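Local coordinates for protein uronate isomerase (Caulobacter crescentus, PDB 2Q01) that catalyses the isomerisation of D-glucuronate to D-fructuronate and of D-galacturonate to D-tagaturonate in pentose and glucuronate interconversion, at residues L440-M443 with V444-R448. Numbering follows the deposited sequence.
Sequences LARM and VAEHR
R448 swings back across M443, five residues earlier in the chain. Its CB lies 3.5 Å from M443 O and also touches M443 CE. CG sits beside the backbone N of R448 (chi1 -56°), which keeps the chain close to M443 O. CD skirts M443 CE, and a bend at chi3 (-91°) then turns the guanidinium flat against the methionine. M443 CE stands 3.7 Å above the guanidinium plane, over its centre. M443 SD covers the same group from 3.4 Å off R448 NH2. R448 NE is buried and has no hydrogen-bond partner; E446 OE2 is a long ion-pair neighbour, well out of the guanidinium plane. NH1 has E405 as a weak, long ion-pair partner. At the tip, R448 NH2 comes within 3.1 Å of R442 NH1, with the two guanidinium planes 29° apart. E394 of the second subunit bridges both arginines through OE1, and E401 of the same chain takes R442 NH2. A leucine in place of R448 would probably cost E394 of the second subunit one of its two arginine partners and take the flat cover off M443 CE. R442 CD also meets E446 OE1 at 3.5 Å, the two side chains running side by side. The backbone bond from R448 N to M443 O measures 2.7 Å. H447 N bonds to V444 O at 3.0 Å, and H447 has positive phi. Together these make a Schellman motif that ends helix 425-445 at the subunit interface, with H447 as its C-prime residue.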
loop_
_atom_site.group_PDB
_atom_site.type_symbol
_atom_site.label_atom_id
_atom_site.label_comp_id
_atom_site.label_asym_id
_atom_site.label_seq_id
_atom_site.Cartn_x
_atom_site.Cartn_y
_atom_site.Cartn_z
ATOM N N LEU B 440 0.820 13.387 16.112
ATOM C CA LEU B 440 0.034 13.672 17.310
ATOM C C LEU B 440 -0.730 14.998 17.219
ATOM O O LEU B 440 -1.886 15.081 17.640
ATOM C CB LEU B 440 0.943 13.679 18.537
ATOM C CG LEU B 440 1.072 12.459 19.458
ATOM C CD1 LEU B 440 0.633 11.170 18.802
ATOM C CD2 LEU B 440 2.500 12.344 19.978
ATOM N N ALA B 441 -0.080 16.019 16.658
ATOM C CA ALA B 441 -0.692 17.334 16.422
ATOM C C ALA B 441 -1.904 17.279 15.509
ATOM O O ALA B 441 -2.863 18.019 15.714
ATOM C CB ALA B 441 0.313 18.272 15.841
ATOM N N ARG B 442 -1.860 16.405 14.502
ATOM C CA ARG B 442 -2.998 16.218 13.604
ATOM C C ARG B 442 -4.140 15.496 14.310
ATOM O O ARG B 442 -5.307 15.727 13.993
ATOM C CB ARG B 442 -2.592 15.450 12.354
ATOM C CG ARG B 442 -3.265 15.964 11.090
ATOM C CD ARG B 442 -3.981 14.862 10.328
ATOM N NE ARG B 442 -3.092 13.778 9.918
ATOM C CZ ARG B 442 -3.511 12.572 9.547
ATOM N NH1 ARG B 442 -4.811 12.288 9.535
ATOM N NH2 ARG B 442 -2.631 11.647 9.191
ATOM N N MET B 443 -3.804 14.625 15.262
ATOM C CA MET B 443 -4.814 13.955 16.081
ATOM C C MET B 443 -5.508 14.962 16.983
ATOM O O MET B 443 -6.718 14.882 17.174
ATOM C CB MET B 443 -4.222 12.814 16.930
ATOM C CG MET B 443 -3.510 11.705 16.153
ATOM S SD MET B 443 -4.500 10.973 14.841
ATOM C CE MET B 443 -5.406 9.743 15.769
ATOM N N VAL B 444 -4.738 15.905 17.531
ATOM C CA VAL B 444 -5.284 16.951 18.397
ATOM C C VAL B 444 -6.106 17.979 17.609
ATOM O O VAL B 444 -7.204 18.345 18.034
ATOM C CB VAL B 444 -4.186 17.635 19.233
ATOM C CG1 VAL B 444 -4.762 18.775 20.069
ATOM C CG2 VAL B 444 -3.525 16.628 20.142
ATOM N N ALA B 445 -5.586 18.411 16.458
ATOM C CA ALA B 445 -6.259 19.397 15.595
ATOM C C ALA B 445 -7.576 18.894 15.017
ATOM O O ALA B 445 -8.502 19.673 14.815
ATOM C CB ALA B 445 -5.332 19.838 14.476
ATOM N N GLU B 446 -7.654 17.591 14.751
ATOM C CA GLU B 446 -8.886 16.964 14.268
ATOM C C GLU B 446 -9.703 16.362 15.418
ATOM O O GLU B 446 -10.706 15.686 15.186
ATOM C CB GLU B 446 -8.576 15.894 13.218
ATOM C CG GLU B 446 -7.892 16.415 11.954
ATOM C CD GLU B 446 -7.800 15.369 10.849
ATOM O OE1 GLU B 446 -7.294 15.703 9.754
ATOM O OE2 GLU B 446 -8.237 14.217 11.063
ATOM N N HIS B 447 -9.263 16.623 16.651
ATOM C CA HIS B 447 -9.977 16.250 17.893
ATOM C C HIS B 447 -10.175 14.738 18.041
ATOM O O HIS B 447 -11.189 14.269 18.569
ATOM C CB HIS B 447 -11.309 17.013 18.035
ATOM C CG HIS B 447 -11.251 18.430 17.549
ATOM N ND1 HIS B 447 -10.555 19.418 18.210
ATOM C CD2 HIS B 447 -11.787 19.015 16.454
ATOM C CE1 HIS B 447 -10.674 20.554 17.549
ATOM N NE2 HIS B 447 -11.417 20.336 16.480
ATOM N N ARG B 448 -9.188 13.990 17.559
ATOM C CA ARG B 448 -9.168 12.537 17.650
ATOM C C ARG B 448 -8.434 12.134 18.914
ATOM O O ARG B 448 -8.455 10.969 19.315
ATOM C CB ARG B 448 -8.471 11.938 16.430
ATOM C CG ARG B 448 -9.081 12.349 15.111
ATOM C CD ARG B 448 -8.908 11.263 14.084
ATOM N NE ARG B 448 -7.690 11.388 13.305
ATOM C CZ ARG B 448 -7.183 10.413 12.562
ATOM N NH1 ARG B 448 -7.777 9.228 12.512
ATOM N NH2 ARG B 448 -6.065 10.620 11.885
#